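Local coordinates for protein citrate synthase (Metallosphaera sedula, PDB 6ABX) that probably catalyses the condensation of oxaloacetate with acetyl-CoA to give citrate and CoA, feeding carbon into the tricarboxylic acid cycle, at residues 46-49 with 50-54; 127-130 with 131-135; 331-334 with 335-339. All blocks are in the same frame, centred on the assembly; numbering follows the deposited sequence.

All three contacts are local, mostly between residues about one helical turn apart. Contact 3, in helix 324-343, is wholly buried; contacts 1 and 2, at the C-terminal ends of helices 43-52 and 112-134, are mostly buried but run out into exposed residues, G53 and K54 in one and R135 in the other. Contacts 1 and 3 touch: L50 and W51 pack on I334, and W51 NE1 is 2.9 Å from T337 OG1, probably a hydrogen bond. Contact 2 touches neither, its nearest atoms being about 7 Å from contact 3. Chemistry follows place: aromatic rings and a lysine at contact 1, arginines bonded to carbonyls and aspartates of neighbouring segments at contact 2, and at contact 3 an oxaloacetate-binding arginine whose CG lies over an indole.

Contact 1: residues 46-49 with 50-54; sequences VAYL and LWYGK
At the C-terminal end of helix 43-52, the ring of Y48 is covered by Y52 and reached by K54, where the chain turns out of the helix at G53 (phi 92°). The two tyrosine rings form an edge-to-face pair with centroids 4.7 Å apart and planes at 55°. Y52 supplies the edge: its CD2 stands 3.5 Å above the plane of the Y48 ring, over the centre. Y48 has CG anti to its backbone N (chi1 -171°), which swings the ring out from the helix flank to the side where K54 passes. There K54 meets it twice. Its carbonyl O lies in the ring plane, 3.3 Å from Y48 CD1, and its NZ makes a weak hydrogen bond of 2.9 Å to Y48 OH. On the side packed against I334 of helix 324-343, A47 CB meets W51 CZ3 at 4.1 Å; V46 CG1 and L50 CD1, 4.0 Å apart, belong to side chains that both touch M177. The weak NZ bond and a weak, long ion pair with E60 would at most slightly polarise the phenol oxygen. Firmer restraints on Y48 are the rings of Y52 and F64 and, on the turn, the 2.8 Å bond from G53 N to L49 O.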
ATOM      1  N   VAL A  46     -14.837 -14.066 -16.612  1.00 10.82           N
ATOM      2  CA  VAL A  46     -13.500 -14.303 -16.028  1.00 11.25           C
ATOM      3  C   VAL A  46     -13.391 -13.747 -14.606  1.00 11.12           C
ATOM      4  O   VAL A  46     -12.684 -14.380 -13.796  1.00 10.84           O
ATOM      5  CB  VAL A  46     -12.366 -13.790 -16.951  1.00 11.17           C
ATOM      6  CG1 VAL A  46     -11.009 -14.082 -16.337  1.00 12.10           C
ATOM      7  CG2 VAL A  46     -12.440 -14.427 -18.320  1.00 12.18           C
ATOM      8  N   ALA A  47     -14.010 -12.604 -14.292  1.00 11.14           N
ATOM      9  CA  ALA A  47     -14.025 -12.083 -12.913  1.00 10.93           C
ATOM     10  C   ALA A  47     -14.710 -13.112 -11.997  1.00 10.39           C
ATOM     11  O   ALA A  47     -14.186 -13.440 -10.920  1.00 11.30           O
ATOM     12  CB  ALA A  47     -14.725 -10.761 -12.830  1.00 11.42           C
ATOM     13  N   TYR A  48     -15.804 -13.717 -12.481  1.00 10.01           N
ATOM     14  CA  TYR A  48     -16.471 -14.783 -11.717  1.00 10.59           C
ATOM     15  C   TYR A  48     -15.491 -15.927 -11.473  1.00 11.37           C
ATOM     16  O   TYR A  48     -15.439 -16.478 -10.337  1.00 11.91           O
ATOM     17  CB  TYR A  48     -17.708 -15.291 -12.461  1.00 11.12           C
ATOM     18  CG  TYR A  48     -18.594 -16.236 -11.661  1.00 11.08           C
ATOM     19  CD1 TYR A  48     -18.211 -17.547 -11.437  1.00 12.63           C
ATOM     20  CD2 TYR A  48     -19.759 -15.780 -11.091  1.00 12.59           C
ATOM     21  CE1 TYR A  48     -18.984 -18.401 -10.674  1.00 12.94           C
ATOM     22  CE2 TYR A  48     -20.583 -16.635 -10.382  1.00 14.20           C
ATOM     23  CZ  TYR A  48     -20.153 -17.929 -10.118  1.00 13.68           C
ATOM     24  OH  TYR A  48     -20.950 -18.729  -9.334  1.00 15.93           O
ATOM     25  N   LEU A  49     -14.847 -16.369 -12.544  1.00 10.79           N
ATOM     26  CA  LEU A  49     -13.898 -17.505 -12.459  1.00 12.71           C
ATOM     27  C   LEU A  49     -12.808 -17.214 -11.434  1.00 13.61           C
ATOM     28  O   LEU A  49     -12.496 -18.074 -10.550  1.00 12.23           O
ATOM     29  CB  LEU A  49     -13.300 -17.763 -13.827  1.00 13.87           C
ATOM     30  CG  LEU A  49     -12.204 -18.813 -13.897  1.00 14.60           C
ATOM     31  CD1 LEU A  49     -12.746 -20.192 -13.517  1.00 14.77           C
ATOM     32  CD2 LEU A  49     -11.630 -18.820 -15.273  1.00 15.19           C
ATOM     33  N   LEU A  50     -12.228 -16.008 -11.517  1.00 12.43           N
ATOM     34  CA  LEU A  50     -11.102 -15.714 -10.638  1.00 12.36           C
ATOM     35  C   LEU A  50     -11.550 -15.676  -9.174  1.00 12.53           C
ATOM     36  O   LEU A  50     -10.857 -16.230  -8.280  1.00 12.49           O
ATOM     37  CB  LEU A  50     -10.447 -14.391 -11.089  1.00 12.89           C
ATOM     38  CG  LEU A  50      -9.584 -14.526 -12.325  1.00 13.01           C
ATOM     39  CD1 LEU A  50      -9.171 -13.167 -12.888  1.00 12.29           C
ATOM     40  CD2 LEU A  50      -8.339 -15.377 -12.058  1.00 14.51           C
ATOM     41  N   TRP A  51     -12.685 -15.051  -8.886  1.00 11.90           N
ATOM     42  CA  TRP A  51     -13.146 -14.886  -7.492  1.00 12.43           C
ATOM     43  C   TRP A  51     -13.723 -16.180  -6.917  1.00 14.79           C
ATOM     44  O   TRP A  51     -13.440 -16.480  -5.779  1.00 15.20           O
ATOM     45  CB  TRP A  51     -14.178 -13.773  -7.349  1.00 13.05           C
ATOM     46  CG  TRP A  51     -13.562 -12.393  -7.312  1.00 11.76           C
ATOM     47  CD1 TRP A  51     -12.418 -12.007  -6.687  1.00 12.95           C
ATOM     48  CD2 TRP A  51     -14.113 -11.202  -7.900  1.00 11.23           C
ATOM     49  NE1 TRP A  51     -12.187 -10.662  -6.868  1.00 12.89           N
ATOM     50  CE2 TRP A  51     -13.215 -10.131  -7.596  1.00 11.96           C
ATOM     51  CE3 TRP A  51     -15.283 -10.917  -8.615  1.00 12.54           C
ATOM     52  CZ2 TRP A  51     -13.446  -8.831  -8.004  1.00 11.34           C
ATOM     53  CZ3 TRP A  51     -15.504  -9.626  -9.018  1.00 13.25           C
ATOM     54  CH2 TRP A  51     -14.590  -8.596  -8.718  1.00 12.41           C
ATOM     55  N   TYR A  52     -14.471 -16.940  -7.722  1.00 15.20           N
ATOM     56  CA  TYR A  52     -15.260 -18.088  -7.153  1.00 16.73           C
ATOM     57  C   TYR A  52     -14.689 -19.446  -7.530  1.00 18.31           C
ATOM     58  O   TYR A  52     -15.156 -20.448  -6.977  1.00 19.88           O
ATOM     59  CB  TYR A  52     -16.717 -17.964  -7.594  1.00 16.96           C
ATOM     60  CG  TYR A  52     -17.416 -16.725  -7.107  1.00 16.46           C
ATOM     61  CD1 TYR A  52     -17.559 -16.478  -5.748  1.00 18.60           C
ATOM     62  CD2 TYR A  52     -17.921 -15.766  -7.985  1.00 15.48           C
ATOM     63  CE1 TYR A  52     -18.192 -15.343  -5.281  1.00 19.72           C
ATOM     64  CE2 TYR A  52     -18.574 -14.634  -7.521  1.00 19.02           C
ATOM     65  CZ  TYR A  52     -18.689 -14.412  -6.160  1.00 18.82           C
ATOM     66  OH  TYR A  52     -19.309 -13.297  -5.677  1.00 20.92           O
ATOM     67  N   GLY A  53     -13.755 -19.518  -8.468  1.00 16.59           N
ATOM     68  CA  GLY A  53     -12.963 -20.690  -8.722  1.00 16.70           C
ATOM     69  C   GLY A  53     -13.524 -21.632  -9.779  1.00 17.28           C
ATOM     70  O   GLY A  53     -12.915 -22.642 -10.042  1.00 18.74           O
ATOM     71  N   LYS A  54     -14.644 -21.263 -10.392  1.00 15.85           N
ATOM     72  CA  LYS A  54     -15.266 -22.120 -11.393  1.00 17.05           C
ATOM     73  C   LYS A  54     -15.976 -21.262 -12.422  1.00 15.05           C
ATOM     74  O   LYS A  54     -16.346 -20.116 -12.139  1.00 14.86           O
ATOM     75  CB  LYS A  54     -16.247 -23.077 -10.711  1.00 20.67           C
ATOM     76  CG  LYS A  54     -17.484 -22.436 -10.123  1.00 26.61           C
ATOM     77  CD  LYS A  54     -18.304 -23.371  -9.229  1.00 32.33           C
ATOM     78  CE  LYS A  54     -19.613 -22.787  -8.693  1.00 35.98           C
ATOM     79  NZ  LYS A  54     -19.665 -21.295  -8.672  1.00 34.47           N
TER

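Contact 2: residues 127-130 with 131-135; sequences ISLI and QRTRR
L129 O and T133 form the main polar feature of this contact, since one carbonyl accepts two hydrogen bonds from the same residue. T133 N is 2.9 Å from L129 O and T133 OG1 is 2.8 Å from it, and the two donors come from opposite faces of the carbonyl plane. The hydroxyl sits 36° out of that plane, with a C=O...donor angle of 143°. It is brought there by chi1 of -61°, which sets OG1 beside its own backbone N. Routine backbone bonds accompany this pair, such as R132 N to S128 O at 2.8 Å and R134 N to I130 O at 3.1 Å. In the packing, carbon atoms meet polar groups: L129 CD1 rests 3.5 Å from T133 OG1, R132 CG lies 3.1 Å from S128 O, and I130 CG2 lies over one face of the R134 guanidinium, 3.8 Å from NE, the two side chains running side by side. The charged ends engage partners elsewhere. R134 NH1 forms salt bridges to D322 and D320 while its NE bonds to A86 O, and R132 NE bonds to E138 O. A threonine hydroxyl returning to the carbonyl four residues back is a familiar feature of alpha helices, here in the last turns of the long helix 112-134.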
ATOM      1  N   ILE A 127     -12.326   6.571 -13.626  1.00  9.28           N
ATOM      2  CA  ILE A 127     -11.425   6.803 -14.727  1.00  9.49           C
ATOM      3  C   ILE A 127     -12.122   7.650 -15.802  1.00  9.65           C
ATOM      4  O   ILE A 127     -11.534   8.582 -16.365  1.00  9.31           O
ATOM      5  CB  ILE A 127     -10.930   5.479 -15.327  1.00 10.79           C
ATOM      6  CG1 ILE A 127     -10.040   4.759 -14.307  1.00 10.37           C
ATOM      7  CG2 ILE A 127     -10.183   5.719 -16.632  1.00 11.94           C
ATOM      8  CD1 ILE A 127      -9.651   3.368 -14.743  1.00 10.96           C
ATOM      9  N   SER A 128     -13.351   7.257 -16.115  1.00 10.48           N
ATOM     10  CA  SER A 128     -14.158   7.925 -17.152  1.00 10.76           C
ATOM     11  C   SER A 128     -14.398   9.414 -16.791  1.00 12.58           C
ATOM     12  O   SER A 128     -14.251  10.288 -17.666  1.00 12.00           O
ATOM     13  CB  SER A 128     -15.430   7.143 -17.396  1.00 12.34           C
ATOM     14  OG  SER A 128     -15.145   5.842 -17.889  1.00 12.61           O
ATOM     15  N   LEU A 129     -14.713   9.696 -15.525  1.00 10.82           N
ATOM     16  CA  LEU A 129     -14.898  11.078 -15.069  1.00 12.57           C
ATOM     17  C   LEU A 129     -13.597  11.870 -15.134  1.00 12.70           C
ATOM     18  O   LEU A 129     -13.610  13.016 -15.598  1.00 12.90           O
ATOM     19  CB  LEU A 129     -15.490  11.065 -13.673  1.00 13.21           C
ATOM     20  CG  LEU A 129     -15.749  12.432 -13.053  1.00 14.24           C
ATOM     21  CD1 LEU A 129     -16.639  13.278 -13.949  1.00 14.84           C
ATOM     22  CD2 LEU A 129     -16.385  12.193 -11.695  1.00 14.21           C
ATOM     23  N   ILE A 130     -12.441  11.240 -14.849  1.00 11.04           N
ATOM     24  CA  ILE A 130     -11.180  11.924 -15.089  1.00 11.52           C
ATOM     25  C   ILE A 130     -11.098  12.321 -16.564  1.00 11.52           C
ATOM     26  O   ILE A 130     -10.772  13.471 -16.866  1.00 12.99           O
ATOM     27  CB  ILE A 130      -9.951  11.090 -14.663  1.00 10.79           C
ATOM     28  CG1 ILE A 130      -9.915  10.812 -13.173  1.00 11.67           C
ATOM     29  CG2 ILE A 130      -8.662  11.781 -15.168  1.00 11.80           C
ATOM     30  CD1 ILE A 130      -8.866   9.797 -12.749  1.00 12.44           C
ATOM     31  N   GLN A 131     -11.308  11.356 -17.472  1.00 11.35           N
ATOM     32  CA  GLN A 131     -11.123  11.604 -18.886  1.00 12.25           C
ATOM     33  C   GLN A 131     -12.082  12.682 -19.403  1.00 14.26           C
ATOM     34  O   GLN A 131     -11.650  13.537 -20.158  1.00 13.38           O
ATOM     35  CB  GLN A 131     -11.331  10.330 -19.692  1.00 13.23           C
ATOM     36  CG  GLN A 131     -11.207  10.562 -21.172  1.00 15.92           C
ATOM     37  CD  GLN A 131      -9.767  10.747 -21.506  1.00 20.27           C
ATOM     38  OE1 GLN A 131      -8.997   9.764 -21.649  1.00 23.48           O
ATOM     39  NE2 GLN A 131      -9.379  12.020 -21.545  1.00 23.16           N
ATOM     40  N   ARG A 132     -13.362  12.577 -19.057  1.00 12.45           N
ATOM     41  CA  ARG A 132     -14.409  13.512 -19.518  1.00 13.24           C
ATOM     42  C   ARG A 132     -14.024  14.914 -19.014  1.00 13.96           C
ATOM     43  O   ARG A 132     -14.019  15.857 -19.816  1.00 13.82           O
ATOM     44  CB  ARG A 132     -15.777  13.156 -18.935  1.00 13.48           C
ATOM     45  CG  ARG A 132     -16.350  11.833 -19.431  1.00 13.92           C
ATOM     46  CD  ARG A 132     -16.847  11.852 -20.853  1.00 15.00           C
ATOM     47  NE  ARG A 132     -18.083  12.589 -21.108  1.00 13.61           N
ATOM     48  CZ  ARG A 132     -18.634  12.768 -22.305  1.00 16.21           C
ATOM     49  NH1 ARG A 132     -18.174  12.157 -23.395  1.00 14.41           N
ATOM     50  NH2 ARG A 132     -19.724  13.503 -22.401  1.00 15.73           N
ATOM     51  N   THR A 133     -13.606  14.995 -17.752  1.00 12.65           N
ATOM     52  CA  THR A 133     -13.306  16.320 -17.126  1.00 13.67           C
ATOM     53  C   THR A 133     -12.141  16.983 -17.872  1.00 14.32           C
ATOM     54  O   THR A 133     -12.154  18.193 -18.162  1.00 14.93           O
ATOM     55  CB  THR A 133     -13.058  16.178 -15.626  1.00 12.60           C
ATOM     56  OG1 THR A 133     -14.217  15.652 -14.983  1.00 13.70           O
ATOM     57  CG2 THR A 133     -12.684  17.499 -15.007  1.00 12.28           C
ATOM     58  N   ARG A 134     -11.116  16.201 -18.207  1.00 15.02           N
ATOM     59  CA  ARG A 134      -9.949  16.743 -18.869  1.00 15.77           C
ATOM     60  C   ARG A 134     -10.331  17.355 -20.221  1.00 16.97           C
ATOM     61  O   ARG A 134      -9.677  18.305 -20.684  1.00 18.67           O
ATOM     62  CB  ARG A 134      -8.871  15.687 -19.075  1.00 16.35           C
ATOM     63  CG  ARG A 134      -8.151  15.376 -17.790  1.00 16.73           C
ATOM     64  CD  ARG A 134      -7.251  14.253 -18.126  1.00 19.49           C
ATOM     65  NE  ARG A 134      -6.251  14.011 -17.166  1.00 21.66           N
ATOM     66  CZ  ARG A 134      -5.225  13.210 -17.455  1.00 29.84           C
ATOM     67  NH1 ARG A 134      -5.244  12.487 -18.576  1.00 29.72           N
ATOM     68  NH2 ARG A 134      -4.212  13.144 -16.628  1.00 28.85           N
ATOM     69  N   ARG A 135     -11.311  16.743 -20.885  1.00 14.19           N
ATOM     70  CA  ARG A 135     -11.795  17.192 -22.207  1.00 15.39           C
ATOM     71  C   ARG A 135     -12.916  18.217 -22.116  1.00 15.71           C
ATOM     72  O   ARG A 135     -13.617  18.456 -23.129  1.00 15.92           O
ATOM     73  CB  ARG A 135     -12.271  15.954 -22.965  1.00 15.68           C
ATOM     74  CG  ARG A 135     -11.095  15.061 -23.347  1.00 16.61           C
ATOM     75  CD  ARG A 135     -11.476  13.753 -23.999  1.00 16.93           C
ATOM     76  NE  ARG A 135     -10.279  13.035 -24.459  1.00 17.85           N
ATOM     77  CZ  ARG A 135     -10.262  11.745 -24.817  1.00 19.81           C
ATOM     78  NH1 ARG A 135     -11.356  10.998 -24.675  1.00 19.17           N
ATOM     79  NH2 ARG A 135      -9.102  11.185 -25.171  1.00 20.12           N
TER

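Contact 3: residues 331-334 with 335-339; sequences ARVI and GWTAH
R332 O receives W336 N at 2.8 Å with an N-H...O angle of 174°, whereas one residue earlier the bond is to i+3, a 3-10-like turn: A331 O takes I334 N at 3.1 Å and stands 4.2 Å from G335 N. Among the side chains, R332 and W336 carry the contact. The arginine chain crosses the indole at about a right angle, and its CG makes a CH-pi contact over the five-membered ring, 3.7 Å from the centroid and 25° off the normal. That carbon is offset toward the nitrogen, 3.3 Å from W336 NE1. The trans first torsion of R332 puts CG there; bends at chi2 and chi3 then turn NE and the guanidinium off the indole, and the guanidinium plane stands at 89° to the ring. V333 adds CB, 4.2 Å from W336 CE3. Farther along, T337 OG1 is 2.8 Å from V333 O and also close to I334 O. Polar ends are held from outside: W336 NE1 bonds to S184 OG, R332 NE to H176 O, and R332 NH2 to a bound citrate, beside H179 and N182 of the oxaloacetate site. With CG lying over the pyrrole ring of the anchored indole and NE tied to a carbonyl, the guanidinium is probably restrained in rotation, with NH2 turned to the carboxylate ligand, consistent with its role in binding oxaloacetate.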
ATOM      1  N   ALA A 331      -8.560  -3.619 -14.128  1.00  9.25           N
ATOM      2  CA  ALA A 331      -8.642  -5.061 -14.361  1.00  8.89           C
ATOM      3  C   ALA A 331      -7.904  -5.827 -13.246  1.00  9.74           C
ATOM      4  O   ALA A 331      -8.408  -6.856 -12.717  1.00  9.81           O
ATOM      5  CB  ALA A 331      -7.990  -5.379 -15.707  1.00  9.62           C
ATOM      6  N   ARG A 332      -6.754  -5.298 -12.837  1.00  9.60           N
ATOM      7  CA  ARG A 332      -5.834  -6.092 -11.945  1.00  9.99           C
ATOM      8  C   ARG A 332      -6.395  -6.158 -10.520  1.00 10.37           C
ATOM      9  O   ARG A 332      -6.037  -7.052  -9.723  1.00 10.97           O
ATOM     10  CB  ARG A 332      -4.401  -5.539 -12.063  1.00 10.76           C
ATOM     11  CG  ARG A 332      -3.397  -6.211 -11.136  1.00 10.63           C
ATOM     12  CD  ARG A 332      -3.225  -7.687 -11.418  1.00 10.89           C
ATOM     13  NE  ARG A 332      -2.852  -7.939 -12.770  1.00 11.61           N
ATOM     14  CZ  ARG A 332      -1.600  -7.877 -13.271  1.00 13.18           C
ATOM     15  NH1 ARG A 332      -0.567  -7.549 -12.472  1.00 13.94           N
ATOM     16  NH2 ARG A 332      -1.427  -8.062 -14.568  1.00 13.32           N
ATOM     17  N   VAL A 333      -7.327  -5.255 -10.154  1.00 10.62           N
ATOM     18  CA  VAL A 333      -7.982  -5.293  -8.873  1.00 10.53           C
ATOM     19  C   VAL A 333      -8.671  -6.628  -8.643  1.00 10.10           C
ATOM     20  O   VAL A 333      -8.713  -7.129  -7.507  1.00 11.29           O
ATOM     21  CB  VAL A 333      -8.947  -4.126  -8.690  1.00 10.79           C
ATOM     22  CG1 VAL A 333     -10.118  -4.173  -9.644  1.00 11.04           C
ATOM     23  CG2 VAL A 333      -9.427  -4.031  -7.265  1.00 11.42           C
ATOM     24  N   ILE A 334      -9.110  -7.272  -9.711  1.00  9.91           N
ATOM     25  CA  ILE A 334      -9.738  -8.611  -9.570  1.00 10.99           C
ATOM     26  C   ILE A 334      -8.685  -9.613  -9.076  1.00  9.89           C
ATOM     27  O   ILE A 334      -8.876 -10.319  -8.120  1.00  9.76           O
ATOM     28  CB  ILE A 334     -10.390  -9.033 -10.891  1.00 10.95           C
ATOM     29  CG1 ILE A 334     -11.574  -8.137 -11.265  1.00 10.80           C
ATOM     30  CG2 ILE A 334     -10.835 -10.473 -10.819  1.00 12.59           C
ATOM     31  CD1 ILE A 334     -11.884  -8.110 -12.741  1.00 11.33           C
ATOM     32  N   GLY A 335      -7.537  -9.668  -9.746  1.00  9.72           N
ATOM     33  CA  GLY A 335      -6.444 -10.531  -9.293  1.00 11.36           C
ATOM     34  C   GLY A 335      -5.938 -10.175  -7.913  1.00 12.07           C
ATOM     35  O   GLY A 335      -5.718 -11.072  -7.103  1.00 11.44           O
ATOM     36  N   TRP A 336      -5.726  -8.885  -7.646  1.00 11.04           N
ATOM     37  CA  TRP A 336      -5.275  -8.482  -6.351  1.00 11.24           C
ATOM     38  C   TRP A 336      -6.156  -9.083  -5.246  1.00 11.74           C
ATOM     39  O   TRP A 336      -5.705  -9.680  -4.227  1.00 12.16           O
ATOM     40  CB  TRP A 336      -5.253  -6.976  -6.169  1.00 11.32           C
ATOM     41  CG  TRP A 336      -4.192  -6.283  -6.951  1.00 11.33           C
ATOM     42  CD1 TRP A 336      -3.016  -6.792  -7.359  1.00 12.02           C
ATOM     43  CD2 TRP A 336      -4.185  -4.892  -7.294  1.00 11.30           C
ATOM     44  NE1 TRP A 336      -2.284  -5.833  -8.008  1.00 11.71           N
ATOM     45  CE2 TRP A 336      -2.956  -4.641  -7.945  1.00 11.80           C
ATOM     46  CE3 TRP A 336      -5.081  -3.837  -7.110  1.00 12.00           C
ATOM     47  CZ2 TRP A 336      -2.627  -3.394  -8.462  1.00 10.51           C
ATOM     48  CZ3 TRP A 336      -4.769  -2.608  -7.666  1.00 12.37           C
ATOM     49  CH2 TRP A 336      -3.589  -2.414  -8.381  1.00 11.30           C
ATOM     50  N   THR A 337      -7.430  -8.823  -5.406  1.00 10.92           N
ATOM     51  CA  THR A 337      -8.408  -9.222  -4.401  1.00 10.91           C
ATOM     52  C   THR A 337      -8.590 -10.749  -4.323  1.00 11.42           C
ATOM     53  O   THR A 337      -8.738 -11.285  -3.179  1.00 10.84           O
ATOM     54  CB  THR A 337      -9.736  -8.488  -4.584  1.00 11.54           C
ATOM     55  OG1 THR A 337     -10.282  -8.709  -5.892  1.00 10.40           O
ATOM     56  CG2 THR A 337      -9.612  -6.995  -4.351  1.00 10.80           C
ATOM     57  N   ALA A 338      -8.506 -11.457  -5.449  1.00 11.00           N
ATOM     58  CA  ALA A 338      -8.537 -12.906  -5.449  1.00 11.97           C
ATOM     59  C   ALA A 338      -7.328 -13.440  -4.696  1.00 11.22           C
ATOM     60  O   ALA A 338      -7.450 -14.389  -3.912  1.00 13.33           O
ATOM     61  CB  ALA A 338      -8.602 -13.482  -6.839  1.00 11.61           C
ATOM     62  N   HIS A 339      -6.167 -12.827  -4.909  1.00 12.27           N
ATOM     63  CA  HIS A 339      -4.951 -13.283  -4.224  1.00 12.82           C
ATOM     64  C   HIS A 339      -5.049 -13.087  -2.718  1.00 13.05           C
ATOM     65  O   HIS A 339      -4.515 -13.969  -1.971  1.00 13.25           O
ATOM     66  CB  HIS A 339      -3.692 -12.606  -4.795  1.00 13.38           C
ATOM     67  CG  HIS A 339      -3.174 -13.338  -5.977  1.00 14.08           C
ATOM     68  ND1 HIS A 339      -2.464 -14.555  -5.858  1.00 15.77           N
ATOM     69  CD2 HIS A 339      -3.314 -13.099  -7.295  1.00 14.72           C
ATOM     70  CE1 HIS A 339      -2.193 -14.997  -7.078  1.00 16.36           C
ATOM     71  NE2 HIS A 339      -2.665 -14.081  -7.987  1.00 15.74           N
TER